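Local coordinates for manganese-binding protein (PDB 6NSI) that binds ferrous iron, manganese and nickel ions, preferring iron, and delivers them to the membrane permease of an ABC importer for uptake into the cytoplasm, at residues A[147-151]-A[176-180]; A[163-169]-A[193-199]; A[223-228]-A[249-253]; A[254-258]-A[272-277]. All blocks are in the same frame, centred on the assembly; numbering follows the deposited sequence.

Contact 1. Residues A[147-151]-A[176-180]; sequences DRWAA and RRYLS
The ring of Y178 lies against one side of helix 129-154, where it overlaps A150 and A151. Its CE1 is 3.9 Å from CB of A150, and its CD1 is 3.8 Å from CA of A151. Both alanines approach obliquely. One face of the ring is covered from within its own segment: CG of R177 sits over the ring centre, 3.7 Å above the plane. The ring edge carries the hydroxyl to D147. Y178 OH donates to D147 OD1 at 2.6 Å and meets that oxygen nearly along its C-O axis. The same OD1 accepts a second bond, from R177 NE at 3.1 Å, on its syn side. R177 NH2 reaches the other oxygen, D147 OD2, at 3.0 Å. R177 therefore forms a side-on salt bridge, NE to OD1 and NH2 to OD2. The two flat groups are not coplanar; their planes differ by 32°. The R177 chain is stretched from CG to NE and reaches D147; the two side chains come from opposite directions. Two bonds to OD1 and one to OD2 fix the rotation of the carboxylate and should favour its charged form. Beyond the ring, at the A151 end, water 1 donates to both A151 O and Y178 O and joins the two backbones. Y178 OH is also bonded to the backbone N of M107, so the hydroxyl links three parts of the chain. The contact joins the long helix 129-154 to the C-terminal end of helix 172-178. Helix 107-124 begins beside the D147 end, and F270 of helix 266-280 packs on A150 and Y178.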
loop_
_atom_site.group_PDB
_atom_site.type_symbol
_atom_site.label_atom_id
_atom_site.label_comp_id
_atom_site.label_asym_id
_atom_site.label_seq_id
_atom_site.Cartn_x
_atom_site.Cartn_y
_atom_site.Cartn_z
ATOM N N ASP A 147 6.219 5.673 -11.607
ATOM C CA ASP A 147 5.631 6.799 -10.885
ATOM C C ASP A 147 5.216 7.923 -11.835
ATOM O O ASP A 147 4.122 8.486 -11.700
ATOM C CB ASP A 147 6.623 7.301 -9.828
ATOM C CG ASP A 147 6.105 8.496 -9.066
ATOM O OD1 ASP A 147 5.102 8.352 -8.324
ATOM O OD2 ASP A 147 6.686 9.587 -9.226
ATOM N N ARG A 148 6.083 8.269 -12.794
ATOM C CA ARG A 148 5.725 9.266 -13.799
ATOM C C ARG A 148 4.500 8.828 -14.586
ATOM O O ARG A 148 3.595 9.634 -14.844
ATOM C CB ARG A 148 6.902 9.507 -14.760
ATOM C CG ARG A 148 8.012 10.398 -14.218
ATOM C CD ARG A 148 8.997 10.844 -15.321
ATOM N NE ARG A 148 9.635 9.717 -16.003
ATOM C CZ ARG A 148 10.691 9.046 -15.539
ATOM N NH1 ARG A 148 11.243 9.374 -14.374
ATOM N NH2 ARG A 148 11.193 8.032 -16.239
ATOM N N TRP A 149 4.474 7.557 -15.010
ATOM C CA TRP A 149 3.331 7.025 -15.746
ATOM C C TRP A 149 2.042 7.145 -14.939
ATOM O O TRP A 149 0.994 7.523 -15.479
ATOM C CB TRP A 149 3.583 5.563 -16.122
ATOM C CG TRP A 149 2.338 4.866 -16.609
ATOM C CD1 TRP A 149 1.779 4.953 -17.856
ATOM C CD2 TRP A 149 1.487 3.994 -15.849
ATOM N NE1 TRP A 149 0.646 4.176 -17.925
ATOM C CE2 TRP A 149 0.441 3.581 -16.706
ATOM C CE3 TRP A 149 1.515 3.519 -14.531
ATOM C CZ2 TRP A 149 -0.583 2.715 -16.285
ATOM C CZ3 TRP A 149 0.511 2.651 -14.111
ATOM C CH2 TRP A 149 -0.529 2.257 -14.989
ATOM N N ALA A 150 2.097 6.814 -13.647
ATOM C CA ALA A 150 0.905 6.902 -12.798
ATOM C C ALA A 150 0.429 8.345 -12.679
ATOM O O ALA A 150 -0.758 8.642 -12.871
ATOM C CB ALA A 150 1.201 6.317 -11.413
ATOM N N ALA A 151 1.359 9.262 -12.382
ATOM C CA ALA A 151 0.988 10.659 -12.204
ATOM C C ALA A 151 0.373 11.218 -13.476
ATOM O O ALA A 151 -0.635 11.927 -13.428
ATOM C CB ALA A 151 2.212 11.469 -11.782
ATOM N N ARG A 176 -3.119 11.713 -1.863
ATOM C CA ARG A 176 -2.341 12.926 -1.628
ATOM C C ARG A 176 -1.335 13.171 -2.757
ATOM O O ARG A 176 -1.157 14.311 -3.206
ATOM C CB ARG A 176 -1.636 12.814 -0.267
ATOM C CG ARG A 176 -1.025 14.129 0.273
ATOM C CD ARG A 176 -0.215 13.899 1.575
ATOM N NE ARG A 176 0.897 12.962 1.379
ATOM C CZ ARG A 176 1.808 12.636 2.310
ATOM N NH1 ARG A 176 1.746 13.164 3.535
ATOM N NH2 ARG A 176 2.793 11.777 2.017
ATOM N N ARG A 177 -0.676 12.109 -3.240
ATOM C CA ARG A 177 0.307 12.269 -4.307
ATOM C C ARG A 177 -0.345 12.504 -5.665
ATOM O O ARG A 177 0.010 13.454 -6.369
ATOM C CB ARG A 177 1.233 11.049 -4.396
ATOM C CG ARG A 177 2.220 11.196 -5.596
ATOM C CD ARG A 177 3.489 10.397 -5.430
ATOM N NE ARG A 177 4.515 10.685 -6.440
ATOM C CZ ARG A 177 5.466 11.617 -6.305
ATOM N NH1 ARG A 177 5.517 12.379 -5.214
ATOM N NH2 ARG A 177 6.383 11.795 -7.259
ATOM N N TYR A 178 -1.282 11.636 -6.064
ATOM C CA TYR A 178 -1.697 11.542 -7.463
ATOM C C TYR A 178 -3.014 12.222 -7.776
ATOM O O TYR A 178 -3.293 12.469 -8.953
ATOM C CB TYR A 178 -1.849 10.078 -7.894
ATOM C CG TYR A 178 -0.576 9.284 -7.811
ATOM C CD1 TYR A 178 0.533 9.625 -8.584
ATOM C CD2 TYR A 178 -0.480 8.198 -6.946
ATOM C CE1 TYR A 178 1.709 8.898 -8.500
ATOM C CE2 TYR A 178 0.677 7.462 -6.856
ATOM C CZ TYR A 178 1.772 7.807 -7.639
ATOM O OH TYR A 178 2.932 7.059 -7.529
ATOM N N LEU A 179 -3.857 12.455 -6.780
ATOM C CA LEU A 179 -5.195 12.972 -7.019
ATOM C C LEU A 179 -5.346 14.417 -6.577
ATOM O O LEU A 179 -6.412 15.016 -6.794
ATOM C CB LEU A 179 -6.239 12.088 -6.306
ATOM C CG LEU A 179 -6.403 10.660 -6.851
ATOM C CD1 LEU A 179 -7.524 9.910 -6.121
ATOM C CD2 LEU A 179 -6.634 10.639 -8.354
ATOM N N SER A 180 -4.311 14.995 -5.973
ATOM C CA SER A 180 -4.414 16.282 -5.309
ATOM C C SER A 180 -3.391 17.256 -5.867
ATOM O O SER A 180 -2.329 16.857 -6.347
ATOM C CB SER A 180 -4.208 16.135 -3.808
ATOM O OG SER A 180 -4.952 15.008 -3.334
HETATM O O HOH W 1 -1.154 12.742 -10.666
#

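Contact 2. Residues A[163-169]-A[193-199]; sequences YLVTGHN and RCISPEG. With FE (Fe (III) ion), chain B.
The Y163 ring carries the guanidinium of R193 over one face, a cation-pi pair with R193 CZ 4.6 Å from the ring centroid. The planes are 40° apart, and NH2 of R193 comes nearest, 3.4 Å from Y163 CZ. R193 also salt-bridges E184 and bonds to R162 O. The H168 ring has G199 O at its edge, in plane, and its NE2 binds the iron at 2.2 Å. Between these ends, strands 164-165 and 194-195 pair in parallel. L164 N donates to R193 O, I195 N to L164 O, and T166 N to I195 O. V165 and I195 lie side by side, with their CG2 atoms 3.8 Å apart. Beyond the strands the loops stay joined: N169 N donates to G199 O at 3.0 Å. T166 OG1 donates forward to H168 O, two residues on, at 2.6 Å; S196 OG does the same to E198 O. These bonds probably help hold the two turns, of which 166-169 carries the iron ligand H168. H36, H102 and D260 complete the protein ligands of the iron. The iron at NE2 and E229 at ND1 together hold the H168 ring's rotation, and the E229 carboxylate probably makes the imidazole a stronger electron donor to the iron.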
loop_
_atom_site.group_PDB
_atom_site.type_symbol
_atom_site.label_atom_id
_atom_site.label_comp_id
_atom_site.label_asym_id
_atom_site.label_seq_id
_atom_site.Cartn_x
_atom_site.Cartn_y
_atom_site.Cartn_z
ATOM N N TYR A 163 -12.290 11.992 -6.574
ATOM C CA TYR A 163 -12.863 11.694 -5.263
ATOM C C TYR A 163 -12.922 10.179 -5.203
ATOM O O TYR A 163 -13.662 9.561 -5.987
ATOM C CB TYR A 163 -14.254 12.329 -5.094
ATOM C CG TYR A 163 -14.191 13.841 -5.083
ATOM C CD1 TYR A 163 -13.891 14.527 -3.915
ATOM C CD2 TYR A 163 -14.384 14.576 -6.252
ATOM C CE1 TYR A 163 -13.798 15.917 -3.895
ATOM C CE2 TYR A 163 -14.296 15.967 -6.253
ATOM C CZ TYR A 163 -14.005 16.626 -5.071
ATOM O OH TYR A 163 -13.916 17.990 -5.057
ATOM N N LEU A 164 -12.101 9.592 -4.330
ATOM C CA LEU A 164 -11.809 8.162 -4.329
ATOM C C LEU A 164 -12.488 7.488 -3.136
ATOM O O LEU A 164 -12.042 7.637 -1.989
ATOM C CB LEU A 164 -10.297 7.926 -4.304
ATOM C CG LEU A 164 -9.848 6.460 -4.252
ATOM C CD1 LEU A 164 -10.384 5.669 -5.453
ATOM C CD2 LEU A 164 -8.335 6.418 -4.173
ATOM N N VAL A 165 -13.545 6.729 -3.411
ATOM C CA VAL A 165 -14.306 6.040 -2.370
ATOM C C VAL A 165 -13.907 4.568 -2.395
ATOM O O VAL A 165 -14.151 3.871 -3.385
ATOM C CB VAL A 165 -15.825 6.205 -2.573
ATOM C CG1 VAL A 165 -16.592 5.470 -1.458
ATOM C CG2 VAL A 165 -16.219 7.693 -2.613
ATOM N N THR A 166 -13.299 4.085 -1.317
ATOM C CA THR A 166 -12.819 2.711 -1.255
ATOM C C THR A 166 -13.356 1.997 -0.018
ATOM O O THR A 166 -14.076 2.573 0.799
ATOM C CB THR A 166 -11.291 2.652 -1.234
ATOM O OG1 THR A 166 -10.828 3.213 0.008
ATOM C CG2 THR A 166 -10.717 3.429 -2.424
ATOM N N GLY A 167 -12.984 0.713 0.094
ATOM C CA GLY A 167 -13.479 -0.112 1.185
ATOM C C GLY A 167 -12.935 0.311 2.539
ATOM O O GLY A 167 -13.703 0.494 3.493
ATOM N N HIS A 168 -11.599 0.413 2.661
ATOM C CA HIS A 168 -10.985 1.017 3.839
ATOM C C HIS A 168 -9.961 2.051 3.397
ATOM O O HIS A 168 -9.744 2.271 2.202
ATOM C CB HIS A 168 -10.390 -0.033 4.808
ATOM C CG HIS A 168 -9.057 -0.616 4.421
ATOM N ND1 HIS A 168 -8.869 -1.390 3.289
ATOM C CD2 HIS A 168 -7.878 -0.652 5.097
ATOM C CE1 HIS A 168 -7.618 -1.824 3.257
ATOM N NE2 HIS A 168 -6.999 -1.393 4.340
ATOM N N ASN A 169 -9.362 2.698 4.395
ATOM C CA ASN A 169 -8.465 3.839 4.201
ATOM C C ASN A 169 -7.044 3.335 3.925
ATOM O O ASN A 169 -6.139 3.426 4.748
ATOM C CB ASN A 169 -8.518 4.758 5.420
ATOM C CG ASN A 169 -7.721 6.023 5.225
ATOM O OD1 ASN A 169 -7.360 6.369 4.094
ATOM N ND2 ASN A 169 -7.416 6.716 6.325
ATOM N N ARG A 193 -10.429 14.423 -0.851
ATOM C CA ARG A 193 -10.456 13.624 -2.074
ATOM C C ARG A 193 -10.539 12.108 -1.867
ATOM O O ARG A 193 -10.602 11.370 -2.860
ATOM C CB ARG A 193 -9.228 13.965 -2.925
ATOM C CG ARG A 193 -9.020 15.482 -3.059
ATOM C CD ARG A 193 -8.381 15.833 -4.383
ATOM N NE ARG A 193 -9.474 15.872 -5.325
ATOM C CZ ARG A 193 -9.933 16.972 -5.893
ATOM N NH1 ARG A 193 -9.352 18.126 -5.656
ATOM N NH2 ARG A 193 -10.981 16.889 -6.699
ATOM N N CYS A 194 -10.552 11.603 -0.635
ATOM C CA CYS A 194 -10.758 10.169 -0.448
ATOM C C CYS A 194 -11.596 9.928 0.806
ATOM O O CYS A 194 -11.555 10.709 1.765
ATOM C CB CYS A 194 -9.412 9.406 -0.367
ATOM S SG CYS A 194 -8.275 9.931 0.982
ATOM N N ILE A 195 -12.357 8.833 0.798
ATOM C CA ILE A 195 -13.177 8.449 1.954
ATOM C C ILE A 195 -13.428 6.947 1.888
ATOM O O ILE A 195 -13.351 6.329 0.821
ATOM C CB ILE A 195 -14.522 9.229 2.009
ATOM C CG1 ILE A 195 -15.091 9.212 3.440
ATOM C CG2 ILE A 195 -15.531 8.618 1.046
ATOM C CD1 ILE A 195 -16.266 10.139 3.650
ATOM N N SER A 196 -13.736 6.351 3.043
ATOM C CA SER A 196 -14.013 4.925 3.129
ATOM C C SER A 196 -14.791 4.687 4.407
ATOM O O SER A 196 -14.586 5.408 5.394
ATOM C CB SER A 196 -12.714 4.089 3.111
ATOM O OG SER A 196 -11.853 4.420 4.182
ATOM N N PRO A 197 -15.719 3.729 4.420
ATOM C CA PRO A 197 -16.493 3.479 5.654
ATOM C C PRO A 197 -15.653 2.837 6.743
ATOM O O PRO A 197 -15.909 3.051 7.932
ATOM C CB PRO A 197 -17.627 2.562 5.181
ATOM C CG PRO A 197 -17.085 1.855 3.978
ATOM C CD PRO A 197 -16.072 2.812 3.320
ATOM N N GLU A 198 -14.646 2.067 6.367
ATOM C CA GLU A 198 -13.697 1.472 7.297
ATOM C C GLU A 198 -12.442 2.339 7.389
ATOM O O GLU A 198 -12.043 2.980 6.414
ATOM C CB GLU A 198 -13.342 0.059 6.828
ATOM C CG GLU A 198 -12.356 -0.704 7.730
ATOM C CD GLU A 198 -12.934 -0.995 9.099
ATOM O OE1 GLU A 198 -12.886 -0.085 9.967
ATOM O OE2 GLU A 198 -13.435 -2.132 9.289
ATOM N N GLY A 199 -11.810 2.345 8.571
ATOM C CA GLY A 199 -10.611 3.132 8.808
ATOM C C GLY A 199 -9.346 2.476 8.289
ATOM O O GLY A 199 -9.351 1.779 7.267
HETATM FE FE FE B . -4.890 -1.795 5.006
HETATM O O HOH W 2 -10.554 6.719 2.937
#

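Contact 3. Residues A[223-228]-A[249-253]; sequences VEVVFL and KIRLA
The two segments run in parallel, with end-to-end directions 35° apart, and three backbone bonds join them: R251 N to E224 O, V226 N to R251 O, and A253 N to V226 O at 2.8 Å. Strands 225-226 and 251-252 are linked through helix 235-242, a beta-alpha-beta crossover in the C-terminal lobe of this solute-binding protein. V225 and R251 share one face of the sheet. V225 CB sits over the centre of the R251 guanidinium, 3.8 Å above its plane. R251 CG lies between N and the carbonyl carbon, chi1 62°, and the extended chain beyond it lays the guanidinium back across V225. NH2 of R251 forms a salt bridge with E280 of helix 266-280. The carboxylate of E224 is near but not bonded, its OE1 4.1 Å from R251 NH1. The face with V226 and L252 is apolar and turns to helix 235-242. V226 CG1 meets I250 CD1 at 3.7 Å, and its CG2 packs on L252 CD2. Further along, L228 CD1 reaches L252 CD1. A253 CB presses obliquely on the F227 ring, 3.5 Å from CD2. Water 4 closes this end of the pair, accepting from L228 N and donating to A253 O.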
loop_
_atom_site.group_PDB
_atom_site.type_symbol
_atom_site.label_atom_id
_atom_site.label_comp_id
_atom_site.label_asym_id
_atom_site.label_seq_id
_atom_site.Cartn_x
_atom_site.Cartn_y
_atom_site.Cartn_z
ATOM N N VAL A 223 -20.110 11.543 -6.618
ATOM C CA VAL A 223 -19.313 10.379 -6.965
ATOM C C VAL A 223 -20.205 9.371 -7.684
ATOM O O VAL A 223 -21.302 9.052 -7.213
ATOM C CB VAL A 223 -18.696 9.776 -5.687
ATOM C CG1 VAL A 223 -17.978 8.500 -5.995
ATOM C CG2 VAL A 223 -17.754 10.760 -5.001
ATOM N N GLU A 224 -19.739 8.844 -8.823
ATOM C CA GLU A 224 -20.554 7.909 -9.584
ATOM C C GLU A 224 -20.139 6.457 -9.405
ATOM O O GLU A 224 -20.924 5.558 -9.732
ATOM C CB GLU A 224 -20.508 8.248 -11.081
ATOM C CG GLU A 224 -20.954 9.650 -11.417
ATOM C CD GLU A 224 -20.538 10.039 -12.828
ATOM O OE1 GLU A 224 -20.707 9.211 -13.753
ATOM O OE2 GLU A 224 -20.003 11.151 -13.007
ATOM N N VAL A 225 -18.936 6.209 -8.887
ATOM C CA VAL A 225 -18.416 4.861 -8.754
ATOM C C VAL A 225 -17.632 4.755 -7.448
ATOM O O VAL A 225 -16.993 5.714 -6.997
ATOM C CB VAL A 225 -17.553 4.491 -9.990
ATOM C CG1 VAL A 225 -16.535 5.577 -10.249
ATOM C CG2 VAL A 225 -16.902 3.121 -9.821
ATOM N N VAL A 226 -17.704 3.573 -6.830
ATOM C CA VAL A 226 -16.962 3.252 -5.620
ATOM C C VAL A 226 -16.165 1.978 -5.888
ATOM O O VAL A 226 -16.510 1.182 -6.758
ATOM C CB VAL A 226 -17.910 3.083 -4.414
ATOM C CG1 VAL A 226 -18.784 4.330 -4.249
ATOM C CG2 VAL A 226 -18.802 1.857 -4.616
ATOM N N PHE A 227 -15.104 1.769 -5.113
ATOM C CA PHE A 227 -14.135 0.719 -5.414
ATOM C C PHE A 227 -14.099 -0.339 -4.311
ATOM O O PHE A 227 -13.638 -0.066 -3.199
ATOM C CB PHE A 227 -12.742 1.315 -5.612
ATOM C CG PHE A 227 -12.646 2.253 -6.790
ATOM C CD1 PHE A 227 -13.002 3.600 -6.658
ATOM C CD2 PHE A 227 -12.198 1.792 -8.028
ATOM C CE1 PHE A 227 -12.894 4.480 -7.743
ATOM C CE2 PHE A 227 -12.091 2.681 -9.137
ATOM C CZ PHE A 227 -12.442 4.009 -8.986
ATOM N N LEU A 228 -14.505 -1.556 -4.656
ATOM C CA LEU A 228 -14.277 -2.729 -3.819
ATOM C C LEU A 228 -12.799 -3.069 -3.779
ATOM O O LEU A 228 -12.057 -2.769 -4.713
ATOM C CB LEU A 228 -15.037 -3.934 -4.376
ATOM C CG LEU A 228 -16.545 -3.718 -4.494
ATOM C CD1 LEU A 228 -17.154 -4.791 -5.392
ATOM C CD2 LEU A 228 -17.142 -3.789 -3.118
ATOM N N LYS A 249 -27.255 8.079 -9.867
ATOM C CA LYS A 249 -26.467 6.965 -10.379
ATOM C C LYS A 249 -25.228 6.715 -9.519
ATOM O O LYS A 249 -24.490 7.649 -9.178
ATOM C CB LYS A 249 -26.076 7.231 -11.835
ATOM C CG LYS A 249 -27.245 7.026 -12.787
ATOM C CD LYS A 249 -26.865 7.310 -14.222
ATOM C CE LYS A 249 -27.920 8.178 -14.874
ATOM N NZ LYS A 249 -28.693 7.461 -15.934
ATOM N N ILE A 250 -25.009 5.441 -9.172
ATOM C CA ILE A 250 -23.877 4.989 -8.363
ATOM C C ILE A 250 -23.659 3.500 -8.629
ATOM O O ILE A 250 -24.604 2.701 -8.609
ATOM C CB ILE A 250 -24.108 5.259 -6.861
ATOM C CG1 ILE A 250 -22.924 4.763 -6.048
ATOM C CG2 ILE A 250 -25.361 4.551 -6.364
ATOM C CD1 ILE A 250 -21.615 5.383 -6.452
ATOM N N ARG A 251 -22.417 3.113 -8.890
ATOM C CA ARG A 251 -22.108 1.742 -9.252
ATOM C C ARG A 251 -20.823 1.322 -8.558
ATOM O O ARG A 251 -20.069 2.153 -8.041
ATOM C CB ARG A 251 -21.954 1.596 -10.762
ATOM C CG ARG A 251 -20.802 2.442 -11.288
ATOM C CD ARG A 251 -20.823 2.599 -12.792
ATOM N NE ARG A 251 -19.478 2.902 -13.272
ATOM C CZ ARG A 251 -19.019 4.128 -13.507
ATOM N NH1 ARG A 251 -19.804 5.199 -13.324
ATOM N NH2 ARG A 251 -17.769 4.282 -13.930
ATOM N N LEU A 252 -20.580 0.015 -8.553
ATOM C CA LEU A 252 -19.311 -0.556 -8.122
ATOM C C LEU A 252 -18.353 -0.583 -9.303
ATOM O O LEU A 252 -18.764 -0.840 -10.438
ATOM C CB LEU A 252 -19.500 -1.981 -7.584
ATOM C CG LEU A 252 -20.546 -2.294 -6.507
ATOM C CD1 LEU A 252 -20.782 -3.806 -6.436
ATOM C CD2 LEU A 252 -20.125 -1.754 -5.133
ATOM N N ALA A 253 -17.074 -0.320 -9.037
ATOM C CA ALA A 253 -16.083 -0.418 -10.098
ATOM C C ALA A 253 -16.040 -1.844 -10.629
ATOM O O ALA A 253 -16.367 -2.800 -9.921
ATOM C CB ALA A 253 -14.707 0.013 -9.593
HETATM O O HOH W 3 -22.765 5.352 -11.826
HETATM O O HOH W 4 -14.977 -2.579 -7.369
#

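Contact 4. Residues A[254-258]-A[272-277]; sequences KSPLY and HNVRTI
H272 and N273 reach from the helix to the backbone of segment 254-258 and hold three of its polar atoms. H272 has CG anti to its N, chi1 166°, which sends the imidazole out to the loop. Its NE2 donates to P256 O at 2.9 Å, with the acceptor slightly tilted from the ring plane. S255 CB lies at the ring edge, 3.4 Å from H272 CE1. T276 OG1, one turn on, sits over one face of the same ring, near its rim. The Y258 ring turns its edge to the H272 face in an offset edge-to-face pair, planes 81° apart and centroids 5.8 Å apart. N273 differs: its CG is anti to the carbonyl carbon, chi1 -80°. Its amide lies along the Y258 backbone and bonds it twice. Y258 N donates to N273 OD1 at 3.0 Å, in the carbonyl plane and on a lone pair. ND2 of N273 donates to Y258 O at 3.0 Å. This pair of bonds fixes the amide flip. L257 CD2 packs between N273 and I277, 3.8 Å from I277 CG1, and also touches T276 CG2. The L257 backbone is bonded to L228 and D230. Water 5 donates to T276 OG1. This is a helix-to-loop contact: side chains of helix 266-280 hold the loop after strand 251-252, which runs on to the iron ligand D260, with the iron about 11 Å from the Y258 side chain.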
loop_
_atom_site.group_PDB
_atom_site.type_symbol
_atom_site.label_atom_id
_atom_site.label_comp_id
_atom_site.label_asym_id
_atom_site.label_seq_id
_atom_site.Cartn_x
_atom_site.Cartn_y
_atom_site.Cartn_z
ATOM N N LYS A 254 -15.652 -1.982 -11.899
ATOM C CA LYS A 254 -15.653 -3.300 -12.525
ATOM C C LYS A 254 -14.663 -4.235 -11.837
ATOM O O LYS A 254 -15.037 -5.308 -11.352
ATOM C CB LYS A 254 -15.334 -3.171 -14.015
ATOM C CG LYS A 254 -16.547 -2.945 -14.912
ATOM C CD LYS A 254 -17.415 -4.207 -15.025
ATOM C CE LYS A 254 -18.896 -3.866 -14.913
ATOM N NZ LYS A 254 -19.648 -4.910 -14.171
ATOM N N SER A 255 -13.376 -3.824 -11.761
ATOM C CA SER A 255 -12.350 -4.659 -11.144
ATOM C C SER A 255 -12.051 -4.195 -9.726
ATOM O O SER A 255 -12.094 -2.995 -9.442
ATOM C CB SER A 255 -11.040 -4.620 -11.943
ATOM O OG SER A 255 -11.277 -4.641 -13.337
ATOM N N PRO A 256 -11.705 -5.125 -8.834
ATOM C CA PRO A 256 -11.375 -4.736 -7.459
ATOM C C PRO A 256 -10.000 -4.093 -7.400
ATOM O O PRO A 256 -9.136 -4.337 -8.249
ATOM C CB PRO A 256 -11.412 -6.066 -6.689
ATOM C CG PRO A 256 -11.082 -7.109 -7.713
ATOM C CD PRO A 256 -11.589 -6.583 -9.053
ATOM N N LEU A 257 -9.812 -3.238 -6.398
ATOM C CA LEU A 257 -8.491 -2.707 -6.124
ATOM C C LEU A 257 -7.771 -3.639 -5.158
ATOM O O LEU A 257 -8.390 -4.413 -4.432
ATOM C CB LEU A 257 -8.587 -1.300 -5.537
ATOM C CG LEU A 257 -9.256 -0.208 -6.380
ATOM C CD1 LEU A 257 -9.272 1.097 -5.557
ATOM C CD2 LEU A 257 -8.477 0.013 -7.673
ATOM N N TYR A 258 -6.451 -3.572 -5.162
ATOM C CA TYR A 258 -5.659 -4.356 -4.220
ATOM C C TYR A 258 -5.043 -3.390 -3.222
ATOM O O TYR A 258 -4.118 -2.647 -3.558
ATOM C CB TYR A 258 -4.617 -5.194 -4.952
ATOM C CG TYR A 258 -5.297 -6.283 -5.746
ATOM C CD1 TYR A 258 -5.928 -5.997 -6.959
ATOM C CD2 TYR A 258 -5.350 -7.585 -5.272
ATOM C CE1 TYR A 258 -6.579 -6.990 -7.685
ATOM C CE2 TYR A 258 -5.997 -8.575 -5.991
ATOM C CZ TYR A 258 -6.608 -8.273 -7.194
ATOM O OH TYR A 258 -7.252 -9.270 -7.907
ATOM N N HIS A 272 -2.383 -2.165 -12.241
ATOM C CA HIS A 272 -3.812 -2.462 -12.298
ATOM C C HIS A 272 -4.626 -1.442 -11.507
ATOM O O HIS A 272 -5.692 -0.997 -11.962
ATOM C CB HIS A 272 -4.095 -3.873 -11.771
ATOM C CG HIS A 272 -5.549 -4.121 -11.493
ATOM N ND1 HIS A 272 -6.381 -4.763 -12.388
ATOM C CD2 HIS A 272 -6.324 -3.785 -10.430
ATOM C CE1 HIS A 272 -7.601 -4.824 -11.881
ATOM N NE2 HIS A 272 -7.595 -4.230 -10.699
ATOM N N ASN A 273 -4.155 -1.084 -10.304
ATOM C CA ASN A 273 -4.869 -0.105 -9.489
ATOM C C ASN A 273 -4.969 1.230 -10.213
ATOM O O ASN A 273 -6.025 1.870 -10.210
ATOM C CB ASN A 273 -4.167 0.078 -8.146
ATOM C CG ASN A 273 -4.504 -1.025 -7.145
ATOM O OD1 ASN A 273 -5.457 -1.793 -7.327
ATOM N ND2 ASN A 273 -3.732 -1.093 -6.077
ATOM N N VAL A 274 -3.868 1.668 -10.834
ATOM C CA VAL A 274 -3.876 2.958 -11.518
ATOM C C VAL A 274 -4.796 2.912 -12.731
ATOM O O VAL A 274 -5.568 3.846 -12.972
ATOM C CB VAL A 274 -2.437 3.368 -11.895
ATOM C CG1 VAL A 274 -2.451 4.564 -12.857
ATOM C CG2 VAL A 274 -1.642 3.704 -10.629
ATOM N N ARG A 275 -4.726 1.830 -13.515
ATOM C CA ARG A 275 -5.615 1.673 -14.664
ATOM C C ARG A 275 -7.075 1.695 -14.229
ATOM O O ARG A 275 -7.893 2.418 -14.803
ATOM C CB ARG A 275 -5.307 0.362 -15.393
ATOM C CG ARG A 275 -4.071 0.408 -16.278
ATOM C CD ARG A 275 -3.761 -0.958 -16.931
ATOM N NE ARG A 275 -2.319 -1.201 -16.972
ATOM C CZ ARG A 275 -1.526 -0.822 -17.975
ATOM N NH1 ARG A 275 -2.046 -0.195 -19.032
ATOM N NH2 ARG A 275 -0.214 -1.069 -17.931
ATOM N N THR A 276 -7.410 0.892 -13.213
ATOM C CA THR A 276 -8.775 0.827 -12.705
ATOM C C THR A 276 -9.266 2.200 -12.240
ATOM O O THR A 276 -10.331 2.664 -12.658
ATOM C CB THR A 276 -8.842 -0.207 -11.577
ATOM O OG1 THR A 276 -8.435 -1.478 -12.108
ATOM C CG2 THR A 276 -10.284 -0.334 -10.995
ATOM N N ILE A 277 -8.484 2.884 -11.406
ATOM C CA ILE A 277 -8.946 4.172 -10.891
ATOM C C ILE A 277 -9.050 5.199 -12.019
ATOM O O ILE A 277 -10.038 5.941 -12.109
ATOM C CB ILE A 277 -8.016 4.632 -9.753
ATOM C CG1 ILE A 277 -8.199 3.683 -8.557
ATOM C CG2 ILE A 277 -8.263 6.130 -9.369
ATOM C CD1 ILE A 277 -7.329 4.002 -7.390
HETATM O O HOH W 5 -9.623 -1.959 -14.333
#

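Overall arrangement
Contact 2 is the most buried of the four and the only one with an iron ligand. It touches all the others. Contact 3 lies farthest from the chain centre, with exposed charged residues at one end. These two are parallel strand pairs, joined by a backbone hydrogen bond from F227 N to V165 O. Contacts 1, 3 and 4 are partly buried; 1 and 4 rely on polar side chains, 3 on backbone bonds and apolar packing. In contact 1 a charged pair links two helices; in contact 4 a histidine and an asparagine bond to loop backbone. They meet where W149 and A150 pack on V274. Contact 4 continues the chain of contact 3, with a backbone hydrogen bond from L257 N to L228 O.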